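Local coordinates for TRAP dicarboxylate transporter, DctP subunit (PDB 4N91), which binds alpha- and beta-D-glucuronate as a periplasmic solute-binding protein, probably delivering the sugar acid to a TRAP transporter, at residues 114-124 / 328-337; 104-112 / 310-321. All coordinates share one frame; numbering follows the deposited sequence.

Contact 1: residues 114-124 / 328-337; sequences LFASSEAYHHV and IQKYNEEYPA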
loop_
_atom_site.group_PDB
_atom_site.type_symbol
_atom_site.label_atom_id
_atom_site.label_comp_id
_atom_site.label_asym_id
_atom_site.label_seq_id
_atom_site.Cartn_x
_atom_site.Cartn_y
_atom_site.Cartn_z
ATOM N N LEU A 114 -2.810 -10.706 -9.128
ATOM C CA LEU A 114 -3.575 -9.962 -10.106
ATOM C C LEU A 114 -2.675 -9.518 -11.237
ATOM O O LEU A 114 -3.043 -9.633 -12.410
ATOM C CB LEU A 114 -4.232 -8.750 -9.443
ATOM C CG LEU A 114 -4.923 -7.780 -10.384
ATOM C CD1 LEU A 114 -6.095 -8.481 -11.062
ATOM C CD2 LEU A 114 -5.370 -6.554 -9.603
ATOM N N PHE A 115 -1.484 -9.026 -10.906
ATOM C CA PHE A 115 -0.601 -8.490 -11.942
ATOM C C PHE A 115 0.487 -9.464 -12.373
ATOM O O PHE A 115 1.114 -10.135 -11.544
ATOM C CB PHE A 115 0.049 -7.207 -11.447
ATOM C CG PHE A 115 -0.939 -6.154 -11.041
ATOM C CD1 PHE A 115 -1.710 -5.516 -12.005
ATOM C CD2 PHE A 115 -1.080 -5.796 -9.724
ATOM C CE1 PHE A 115 -2.622 -4.542 -11.636
ATOM C CE2 PHE A 115 -1.980 -4.821 -9.346
ATOM C CZ PHE A 115 -2.758 -4.194 -10.316
ATOM N N ALA A 116 0.724 -9.537 -13.674
ATOM C CA ALA A 116 1.686 -10.509 -14.186
ATOM C C ALA A 116 3.114 -10.084 -13.885
ATOM O O ALA A 116 4.007 -10.932 -13.781
ATOM C CB ALA A 116 1.495 -10.696 -15.683
ATOM N N SER A 117 3.335 -8.779 -13.764
ATOM C CA SER A 117 4.692 -8.230 -13.660
ATOM C C SER A 117 4.602 -6.862 -13.031
ATOM O O SER A 117 3.524 -6.256 -13.020
ATOM C CB SER A 117 5.331 -8.094 -15.048
ATOM O OG SER A 117 4.706 -7.073 -15.818
ATOM N N SER A 118 5.728 -6.352 -12.535
ATOM C CA SER A 118 5.728 -5.013 -11.962
ATOM C C SER A 118 5.462 -4.000 -13.067
ATOM O O SER A 118 4.814 -2.973 -12.838
ATOM C CB SER A 118 7.032 -4.718 -11.186
ATOM O OG SER A 118 8.144 -4.601 -12.047
ATOM N N GLU A 119 5.898 -4.300 -14.291
ATOM C CA GLU A 119 5.626 -3.381 -15.392
ATOM C C GLU A 119 4.124 -3.315 -15.681
ATOM O O GLU A 119 3.584 -2.233 -15.931
ATOM C CB GLU A 119 6.381 -3.779 -16.673
ATOM C CG GLU A 119 7.843 -4.098 -16.460
ATOM C CD GLU A 119 8.055 -5.567 -16.102
ATOM O OE1 GLU A 119 7.779 -6.434 -16.972
ATOM O OE2 GLU A 119 8.470 -5.859 -14.966
ATOM N N ALA A 120 3.445 -4.463 -15.688
ATOM C CA ALA A 120 1.992 -4.458 -15.884
ATOM C C ALA A 120 1.317 -3.600 -14.813
ATOM O O ALA A 120 0.488 -2.743 -15.108
ATOM C CB ALA A 120 1.433 -5.885 -15.851
ATOM N N TYR A 121 1.715 -3.829 -13.571
ATOM C CA TYR A 121 1.216 -3.095 -12.427
ATOM C C TYR A 121 1.387 -1.576 -12.578
ATOM O O TYR A 121 0.440 -0.814 -12.424
ATOM C CB TYR A 121 1.965 -3.632 -11.197
ATOM C CG TYR A 121 1.772 -2.880 -9.905
ATOM C CD1 TYR A 121 0.520 -2.443 -9.503
ATOM C CD2 TYR A 121 2.848 -2.658 -9.062
ATOM C CE1 TYR A 121 0.346 -1.770 -8.293
ATOM C CE2 TYR A 121 2.697 -1.992 -7.843
ATOM C CZ TYR A 121 1.447 -1.548 -7.470
ATOM O OH TYR A 121 1.288 -0.896 -6.284
ATOM N N HIS A 122 2.599 -1.129 -12.885
ATOM C CA HIS A 122 2.858 0.300 -12.983
ATOM C C HIS A 122 2.047 0.929 -14.103
ATOM O O HIS A 122 1.543 2.049 -13.965
ATOM C CB HIS A 122 4.337 0.550 -13.226
ATOM C CG HIS A 122 5.202 0.109 -12.096
ATOM N ND1 HIS A 122 6.576 0.057 -12.185
ATOM C CD2 HIS A 122 4.886 -0.304 -10.844
ATOM C CE1 HIS A 122 7.070 -0.380 -11.041
ATOM N NE2 HIS A 122 6.068 -0.611 -10.214
ATOM N N HIS A 123 1.908 0.215 -15.210
ATOM C CA HIS A 123 1.159 0.758 -16.330
ATOM C C HIS A 123 -0.321 0.856 -16.002
ATOM O O HIS A 123 -0.976 1.806 -16.412
ATOM C CB HIS A 123 1.378 -0.072 -17.590
ATOM C CG HIS A 123 2.648 0.270 -18.301
ATOM N ND1 HIS A 123 3.844 -0.366 -18.043
ATOM C CD2 HIS A 123 2.916 1.218 -19.230
ATOM C CE1 HIS A 123 4.789 0.156 -18.807
ATOM N NE2 HIS A 123 4.251 1.121 -19.533
ATOM N N VAL A 124 -0.835 -0.129 -15.270
ATOM C CA VAL A 124 -2.205 -0.075 -14.788
ATOM C C VAL A 124 -2.453 1.148 -13.909
ATOM O O VAL A 124 -3.412 1.883 -14.138
ATOM C CB VAL A 124 -2.614 -1.382 -14.056
ATOM C CG1 VAL A 124 -3.899 -1.195 -13.249
ATOM C CG2 VAL A 124 -2.789 -2.506 -15.076
ATOM N N ILE A 328 -7.033 -4.708 -16.879
ATOM C CA ILE A 328 -5.787 -5.164 -16.254
ATOM C C ILE A 328 -5.216 -6.357 -17.017
ATOM O O ILE A 328 -4.001 -6.448 -17.241
ATOM C CB ILE A 328 -6.022 -5.498 -14.780
ATOM C CG1 ILE A 328 -6.251 -4.202 -14.007
ATOM C CG2 ILE A 328 -4.852 -6.286 -14.197
ATOM C CD1 ILE A 328 -6.755 -4.405 -12.605
ATOM N N GLN A 329 -6.087 -7.263 -17.446
ATOM C CA GLN A 329 -5.619 -8.405 -18.218
ATOM C C GLN A 329 -4.939 -7.993 -19.515
ATOM O O GLN A 329 -3.986 -8.643 -19.951
ATOM C CB GLN A 329 -6.738 -9.404 -18.512
ATOM C CG GLN A 329 -7.327 -10.042 -17.254
ATOM C CD GLN A 329 -6.273 -10.569 -16.279
ATOM O OE1 GLN A 329 -5.237 -11.094 -16.677
ATOM N NE2 GLN A 329 -6.539 -10.425 -14.999
ATOM N N LYS A 330 -5.402 -6.920 -20.143
ATOM C CA LYS A 330 -4.756 -6.486 -21.367
ATOM C C LYS A 330 -3.329 -6.044 -21.057
ATOM O O LYS A 330 -2.396 -6.330 -21.807
ATOM C CB LYS A 330 -5.552 -5.370 -22.052
ATOM C CG LYS A 330 -6.821 -5.870 -22.731
ATOM C CD LYS A 330 -7.634 -4.736 -23.341
ATOM C CE LYS A 330 -6.872 -4.023 -24.450
ATOM N NZ LYS A 330 -7.739 -3.050 -25.181
ATOM N N TYR A 331 -3.153 -5.351 -19.943
ATOM C CA TYR A 331 -1.820 -4.944 -19.551
ATOM C C TYR A 331 -0.974 -6.154 -19.176
ATOM O O TYR A 331 0.231 -6.169 -19.429
ATOM C CB TYR A 331 -1.856 -3.944 -18.409
ATOM C CG TYR A 331 -2.120 -2.542 -18.876
ATOM C CD1 TYR A 331 -1.149 -1.834 -19.575
ATOM C CD2 TYR A 331 -3.332 -1.919 -18.613
ATOM C CE1 TYR A 331 -1.377 -0.550 -19.990
ATOM C CE2 TYR A 331 -3.566 -0.639 -19.023
ATOM C CZ TYR A 331 -2.581 0.043 -19.713
ATOM O OH TYR A 331 -2.820 1.326 -20.132
ATOM N N ASN A 332 -1.589 -7.170 -18.575
ATOM C CA ASN A 332 -0.842 -8.383 -18.233
ATOM C C ASN A 332 -0.312 -9.036 -19.502
ATOM O O ASN A 332 0.794 -9.571 -19.526
ATOM C CB ASN A 332 -1.704 -9.376 -17.447
ATOM C CG ASN A 332 -1.835 -9.005 -15.979
ATOM O OD1 ASN A 332 -1.013 -8.271 -15.428
ATOM N ND2 ASN A 332 -2.888 -9.511 -15.333
ATOM N N GLU A 333 -1.116 -8.982 -20.557
ATOM C CA GLU A 333 -0.721 -9.563 -21.847
ATOM C C GLU A 333 0.398 -8.775 -22.528
ATOM O O GLU A 333 1.299 -9.351 -23.140
ATOM C CB GLU A 333 -1.938 -9.633 -22.771
ATOM C CG GLU A 333 -2.966 -10.657 -22.334
ATOM C CD GLU A 333 -4.354 -10.374 -22.890
ATOM O OE1 GLU A 333 -4.448 -9.809 -24.004
ATOM O OE2 GLU A 333 -5.349 -10.715 -22.209
ATOM N N GLU A 334 0.323 -7.457 -22.426
ATOM C CA GLU A 334 1.316 -6.564 -23.014
ATOM C C GLU A 334 2.639 -6.600 -22.241
ATOM O O GLU A 334 3.712 -6.449 -22.827
ATOM C CB GLU A 334 0.755 -5.143 -23.051
ATOM C CG GLU A 334 1.672 -4.110 -23.688
ATOM C CD GLU A 334 0.995 -2.756 -23.882
ATOM O OE1 GLU A 334 -0.195 -2.619 -23.507
ATOM O OE2 GLU A 334 1.662 -1.836 -24.413
ATOM N N TYR A 335 2.570 -6.801 -20.927
ATOM C CA TYR A 335 3.777 -6.828 -20.092
ATOM C C TYR A 335 3.812 -8.076 -19.226
ATOM O O TYR A 335 3.618 -8.011 -18.011
ATOM C CB TYR A 335 3.835 -5.586 -19.206
ATOM C CG TYR A 335 3.801 -4.297 -19.983
ATOM C CD1 TYR A 335 4.952 -3.787 -20.572
ATOM C CD2 TYR A 335 2.616 -3.598 -20.151
ATOM C CE1 TYR A 335 4.919 -2.610 -21.293
ATOM C CE2 TYR A 335 2.575 -2.423 -20.863
ATOM C CZ TYR A 335 3.734 -1.932 -21.435
ATOM O OH TYR A 335 3.686 -0.751 -22.138
ATOM N N PRO A 336 4.055 -9.232 -19.842
ATOM C CA PRO A 336 4.048 -10.481 -19.082
ATOM C C PRO A 336 5.291 -10.642 -18.233
ATOM O O PRO A 336 6.229 -9.850 -18.345
ATOM C CB PRO A 336 4.018 -11.543 -20.179
ATOM C CG PRO A 336 4.713 -10.912 -21.306
ATOM C CD PRO A 336 4.340 -9.463 -21.268
ATOM N N ALA A 337 5.281 -11.653 -17.376
ATOM C CA ALA A 337 6.442 -11.987 -16.574
ATOM C C ALA A 337 7.611 -12.359 -17.488
ATOM O O ALA A 337 8.683 -11.761 -17.407
ATOM C CB ALA A 337 6.115 -13.135 -15.656
HETATM O O HOH W 1 -4.808 -11.642 -13.218
HETATM O O HOH W 2 -0.409 3.231 -18.594
#
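The carboxamide of N332 clasps the backbone at L114-A116 through both of its polar atoms. ND2 donates to L114 O (2.9 Å), with the acceptor close to the amide plane, while OD1 receives A116 N at 2.8 Å from well above its carbonyl plane. A second ND2 bond, to Q329 OE1, helps fix the amide's rotation, and a water joins L114 O to Q329 NE2. S117 OG sits between its backbone N and carbonyl carbon (chi1 69°), where it accepts from A120 N as N-cap of helix 118-125 and donates to Y335 O (2.6 Å) from above its carbonyl plane.

Helices 118-124 and 328-334 cross obliquely, nearer antiparallel than parallel (138° between directions, closest axis approach 8.5 Å); here the last helix of this family 7 solute-binding protein packs against one about 200 residues earlier.

H123 and Y335 form an offset stack, centroids 4.1 Å apart and planes at 11°; H123 ND1 donates in its ring plane to E119 O, which helps set the imidazole's turn. Apolar contact centres on I328: CG2 approaches F115 CE1 (3.8 Å), CD1 meets L114 CD2, and CG1 lies against V124 CG1. V124 CG2 presses on Y331 CD2 at 3.6 Å, while the Y331 hydroxyl bonds to D127.

Contact 2: residues 104-112 / 310-321; sequences DVWEIFNLP and LTKEVLERNDKL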
loop_
_atom_site.group_PDB
_atom_site.type_symbol
_atom_site.label_atom_id
_atom_site.label_comp_id
_atom_site.label_asym_id
_atom_site.label_seq_id
_atom_site.Cartn_x
_atom_site.Cartn_y
_atom_site.Cartn_z
ATOM N N ASP A 104 -16.273 -0.452 -1.724
ATOM C CA ASP A 104 -15.872 -1.773 -2.180
ATOM C C ASP A 104 -15.121 -1.800 -3.514
ATOM O O ASP A 104 -14.453 -2.782 -3.807
ATOM C CB ASP A 104 -17.071 -2.733 -2.232
ATOM C CG ASP A 104 -18.097 -2.380 -3.306
ATOM O OD1 ASP A 104 -17.846 -1.558 -4.217
ATOM O OD2 ASP A 104 -19.199 -2.974 -3.252
ATOM N N VAL A 105 -15.225 -0.758 -4.335
ATOM C CA VAL A 105 -14.555 -0.808 -5.620
ATOM C C VAL A 105 -13.025 -0.813 -5.476
ATOM O O VAL A 105 -12.317 -1.268 -6.374
ATOM C CB VAL A 105 -15.016 0.301 -6.577
ATOM C CG1 VAL A 105 -14.314 1.605 -6.299
ATOM C CG2 VAL A 105 -14.775 -0.129 -8.018
ATOM N N TRP A 106 -12.507 -0.337 -4.348
ATOM C CA TRP A 106 -11.040 -0.383 -4.157
ATOM C C TRP A 106 -10.518 -1.825 -4.103
ATOM O O TRP A 106 -9.320 -2.074 -4.280
ATOM C CB TRP A 106 -10.593 0.356 -2.905
ATOM C CG TRP A 106 -10.868 1.819 -2.865
ATOM C CD1 TRP A 106 -11.965 2.422 -2.318
ATOM C CD2 TRP A 106 -10.025 2.877 -3.330
ATOM N NE1 TRP A 106 -11.862 3.777 -2.423
ATOM C CE2 TRP A 106 -10.693 4.090 -3.053
ATOM C CE3 TRP A 106 -8.775 2.923 -3.953
ATOM C CZ2 TRP A 106 -10.150 5.332 -3.368
ATOM C CZ3 TRP A 106 -8.247 4.156 -4.278
ATOM C CH2 TRP A 106 -8.929 5.338 -3.981
ATOM N N GLU A 107 -11.421 -2.770 -3.858
ATOM C CA GLU A 107 -11.092 -4.197 -3.796
ATOM C C GLU A 107 -10.289 -4.660 -4.979
ATOM O O GLU A 107 -9.560 -5.633 -4.872
ATOM C CB GLU A 107 -12.379 -5.035 -3.839
ATOM C CG GLU A 107 -13.078 -5.162 -2.554
ATOM C CD GLU A 107 -14.437 -5.807 -2.699
ATOM O OE1 GLU A 107 -15.045 -5.814 -3.824
ATOM O OE2 GLU A 107 -14.917 -6.285 -1.657
ATOM N N ILE A 108 -10.485 -4.026 -6.129
ATOM C CA ILE A 108 -9.841 -4.489 -7.359
ATOM C C ILE A 108 -8.322 -4.680 -7.208
ATOM O O ILE A 108 -7.771 -5.712 -7.622
ATOM C CB ILE A 108 -10.187 -3.566 -8.566
ATOM C CG1 ILE A 108 -9.575 -4.091 -9.864
ATOM C CG2 ILE A 108 -9.743 -2.122 -8.345
ATOM C CD1 ILE A 108 -10.118 -5.385 -10.312
ATOM N N PHE A 109 -7.652 -3.699 -6.621
ATOM C CA PHE A 109 -6.182 -3.774 -6.517
ATOM C C PHE A 109 -5.694 -4.600 -5.319
ATOM O O PHE A 109 -4.490 -4.730 -5.111
ATOM C CB PHE A 109 -5.546 -2.390 -6.464
ATOM C CG PHE A 109 -5.915 -1.501 -7.608
ATOM C CD1 PHE A 109 -5.827 -1.943 -8.918
ATOM C CD2 PHE A 109 -6.356 -0.213 -7.379
ATOM C CE1 PHE A 109 -6.174 -1.104 -9.954
ATOM C CE2 PHE A 109 -6.706 0.620 -8.428
ATOM C CZ PHE A 109 -6.630 0.166 -9.701
ATOM N N ASN A 110 -6.615 -5.143 -4.538
ATOM C CA ASN A 110 -6.268 -6.047 -3.428
ATOM C C ASN A 110 -6.332 -7.524 -3.801
ATOM O O ASN A 110 -6.021 -8.388 -2.979
ATOM C CB ASN A 110 -7.175 -5.784 -2.228
ATOM C CG ASN A 110 -6.974 -4.397 -1.664
ATOM O OD1 ASN A 110 -5.881 -3.838 -1.783
ATOM N ND2 ASN A 110 -8.027 -3.813 -1.105
ATOM N N LEU A 111 -6.705 -7.824 -5.041
ATOM C CA LEU A 111 -6.794 -9.212 -5.481
ATOM C C LEU A 111 -5.403 -9.842 -5.524
ATOM O O LEU A 111 -4.482 -9.255 -6.058
ATOM C CB LEU A 111 -7.434 -9.296 -6.870
ATOM C CG LEU A 111 -8.897 -8.851 -6.953
ATOM C CD1 LEU A 111 -9.392 -8.880 -8.403
ATOM C CD2 LEU A 111 -9.748 -9.741 -6.068
ATOM N N PRO A 112 -5.251 -11.051 -4.976
ATOM C CA PRO A 112 -3.973 -11.754 -5.060
ATOM C C PRO A 112 -3.647 -12.203 -6.479
ATOM O O PRO A 112 -4.556 -12.559 -7.256
ATOM C CB PRO A 112 -4.183 -12.987 -4.174
ATOM C CG PRO A 112 -5.427 -12.724 -3.405
ATOM C CD PRO A 112 -6.255 -11.814 -4.221
ATOM N N LEU A 310 -10.677 -16.603 -4.011
ATOM C CA LEU A 310 -10.911 -15.242 -3.564
ATOM C C LEU A 310 -11.239 -14.310 -4.722
ATOM O O LEU A 310 -12.153 -13.494 -4.640
ATOM C CB LEU A 310 -9.685 -14.725 -2.816
ATOM C CG LEU A 310 -9.796 -13.343 -2.195
ATOM C CD1 LEU A 310 -11.036 -13.236 -1.392
ATOM C CD2 LEU A 310 -8.567 -13.091 -1.303
ATOM N N THR A 311 -10.489 -14.430 -5.807
ATOM C CA THR A 311 -10.744 -13.607 -6.981
ATOM C C THR A 311 -12.108 -13.929 -7.574
ATOM O O THR A 311 -12.862 -13.021 -7.949
ATOM C CB THR A 311 -9.640 -13.786 -8.015
ATOM O OG1 THR A 311 -8.415 -13.265 -7.478
ATOM C CG2 THR A 311 -9.967 -13.078 -9.328
ATOM N N LYS A 312 -12.424 -15.216 -7.667
ATOM C CA LYS A 312 -13.732 -15.638 -8.162
ATOM C C LYS A 312 -14.851 -15.042 -7.312
ATOM O O LYS A 312 -15.833 -14.538 -7.847
ATOM C CB LYS A 312 -13.831 -17.166 -8.191
ATOM C CG LYS A 312 -15.185 -17.702 -8.666
ATOM C CD LYS A 312 -15.236 -19.227 -8.605
ATOM C CE LYS A 312 -16.434 -19.792 -9.371
ATOM N NZ LYS A 312 -17.663 -19.874 -8.532
ATOM N N GLU A 313 -14.690 -15.094 -5.989
ATOM C CA GLU A 313 -15.708 -14.639 -5.054
ATOM C C GLU A 313 -15.881 -13.138 -5.134
ATOM O O GLU A 313 -16.987 -12.625 -5.116
ATOM C CB GLU A 313 -15.297 -15.000 -3.612
ATOM C CG GLU A 313 -15.406 -16.472 -3.284
ATOM C CD GLU A 313 -14.633 -16.874 -2.025
ATOM O OE1 GLU A 313 -14.233 -15.992 -1.223
ATOM O OE2 GLU A 313 -14.418 -18.096 -1.841
ATOM N N VAL A 314 -14.767 -12.429 -5.186
ATOM C CA VAL A 314 -14.794 -10.968 -5.158
ATOM C C VAL A 314 -15.437 -10.466 -6.436
ATOM O O VAL A 314 -16.294 -9.575 -6.407
ATOM C CB VAL A 314 -13.389 -10.381 -4.964
ATOM C CG1 VAL A 314 -13.346 -8.896 -5.310
ATOM C CG2 VAL A 314 -12.910 -10.621 -3.537
ATOM N N LEU A 315 -15.049 -11.044 -7.569
ATOM C CA LEU A 315 -15.592 -10.590 -8.845
ATOM C C LEU A 315 -17.083 -10.899 -8.950
ATOM O O LEU A 315 -17.867 -10.084 -9.462
ATOM C CB LEU A 315 -14.849 -11.232 -10.010
ATOM C CG LEU A 315 -13.406 -10.773 -10.212
ATOM C CD1 LEU A 315 -12.761 -11.523 -11.374
ATOM C CD2 LEU A 315 -13.308 -9.275 -10.439
ATOM N N GLU A 316 -17.482 -12.072 -8.469
ATOM C CA GLU A 316 -18.892 -12.471 -8.539
ATOM C C GLU A 316 -19.773 -11.569 -7.697
ATOM O O GLU A 316 -20.924 -11.317 -8.051
ATOM C CB GLU A 316 -19.090 -13.910 -8.063
ATOM C CG GLU A 316 -18.718 -14.956 -9.089
ATOM C CD GLU A 316 -18.640 -16.367 -8.507
ATOM O OE1 GLU A 316 -18.606 -16.512 -7.262
ATOM O OE2 GLU A 316 -18.613 -17.332 -9.308
ATOM N N ARG A 317 -19.249 -11.089 -6.578
ATOM C CA ARG A 317 -20.055 -10.314 -5.650
ATOM C C ARG A 317 -20.156 -8.856 -6.040
ATOM O O ARG A 317 -21.113 -8.181 -5.676
ATOM C CB ARG A 317 -19.517 -10.460 -4.219
ATOM C CG ARG A 317 -19.735 -11.873 -3.702
ATOM C CD ARG A 317 -19.103 -12.162 -2.347
ATOM N NE ARG A 317 -19.234 -13.588 -2.024
ATOM C CZ ARG A 317 -18.446 -14.255 -1.182
ATOM N NH1 ARG A 317 -18.655 -15.552 -0.967
ATOM N NH2 ARG A 317 -17.448 -13.639 -0.557
ATOM N N ASN A 318 -19.177 -8.371 -6.791
ATOM C CA ASN A 318 -19.105 -6.951 -7.108
ATOM C C ASN A 318 -18.986 -6.750 -8.622
ATOM O O ASN A 318 -17.889 -6.788 -9.182
ATOM C CB ASN A 318 -17.915 -6.313 -6.422
ATOM C CG ASN A 318 -17.930 -4.824 -6.550
ATOM O OD1 ASN A 318 -18.718 -4.272 -7.306
ATOM N ND2 ASN A 318 -17.046 -4.157 -5.821
ATOM N N ASP A 319 -20.112 -6.543 -9.284
ATOM C CA ASP A 319 -20.089 -6.462 -10.746
ATOM C C ASP A 319 -19.497 -5.163 -11.291
ATOM O O ASP A 319 -19.343 -5.019 -12.496
ATOM C CB ASP A 319 -21.458 -6.760 -11.384
ATOM C CG ASP A 319 -22.520 -5.770 -11.009
ATOM O OD1 ASP A 319 -22.182 -4.659 -10.582
ATOM O OD2 ASP A 319 -23.712 -6.115 -11.160
ATOM N N LYS A 320 -19.121 -4.235 -10.421
ATOM C CA LYS A 320 -18.387 -3.068 -10.891
ATOM C C LYS A 320 -16.984 -3.442 -11.365
ATOM O O LYS A 320 -16.363 -2.719 -12.144
ATOM C CB LYS A 320 -18.254 -2.050 -9.764
ATOM C CG LYS A 320 -19.525 -1.273 -9.483
ATOM C CD LYS A 320 -19.296 -0.312 -8.319
ATOM C CE LYS A 320 -20.585 0.362 -7.866
ATOM N NZ LYS A 320 -21.054 1.378 -8.847
ATOM N N LEU A 321 -16.474 -4.573 -10.898
ATOM C CA LEU A 321 -15.054 -4.853 -11.041
ATOM C C LEU A 321 -14.639 -5.428 -12.398
ATOM O O LEU A 321 -13.539 -5.175 -12.869
ATOM C CB LEU A 321 -14.591 -5.810 -9.938
ATOM C CG LEU A 321 -14.783 -5.359 -8.488
ATOM C CD1 LEU A 321 -14.215 -6.422 -7.543
ATOM C CD2 LEU A 321 -14.116 -4.019 -8.229
HETATM O O HOH W 3 -16.690 -8.330 -3.933
HETATM O O HOH W 4 -6.556 -11.991 -9.103
#
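N318 reaches across to E107 with a direct hydrogen bond. Followed outward, N318 begins with CB 3.9 Å from E107 OE1. CG stands anti to the backbone N (chi1 -171°), a torsion that carries the amide across to the 104-107 turn. OD1 stays on its own side and accepts from K320 N, closing an Asx turn just beyond the helix end. ND2 reaches E107 OE1 at 3.3 Å; the bond is long but almost straight (178° at the hydrogen), and it meets the oxygen on its anti side, tilted 35° out of the carboxylate plane. D104 OD1 lies 3.2 Å from the same ND2. A water also donates to both E107 OE1 and V314 O, tying the carboxylate to the last turn of helix 301-317 as well. An alanine in place of N318 would probably leave E107 OE1 without its direct mate across the contact and K320 N without its Asx-turn acceptor.

Away from this polar end the contact turns apolar. L111 CD2 packs on V314 CG1 (3.8 Å), L321 CD2 touches both V105 CG2 and I108 CB, each at 4.0 Å, and P112 CG touches L310 CD2. Water bridges P112 O and T311 OG1.

The 3-10 segment 104-106 and its following loop are thus pinned to the C-terminal helices of this solute-binding fold, at the end of helix 301-317 and the type I turn N318-L321. Helix 128-135 receives V105 and I108 at I134, L310 reaches helix 180-188, and helix 322-334 takes I108 on F324 and I328 and L315 on Y325.

Both contacts are partly buried and lie at similar distances from the chain centre, 18 Å for contact 1 and 17 Å for contact 2. They join consecutive pieces of chain: 104-112 and 114-124 on one side, and on the other helices 301-317 and 322-334, which follow each other. The two meet where I108 touches L114 and I328, and F109 touches F115 and V124. Contact 1 sets helix against helix and adds an aromatic stack and side-chain grips on backbone groups; contact 2 sets a loop against a helix end, with an asparagine-carboxylate hydrogen bond and mainly aliphatic packing. Water bridges occur in both. Neither contributes a residue to the glucuronate pocket; the F115 side chain is about 14 Å from the bound sugar.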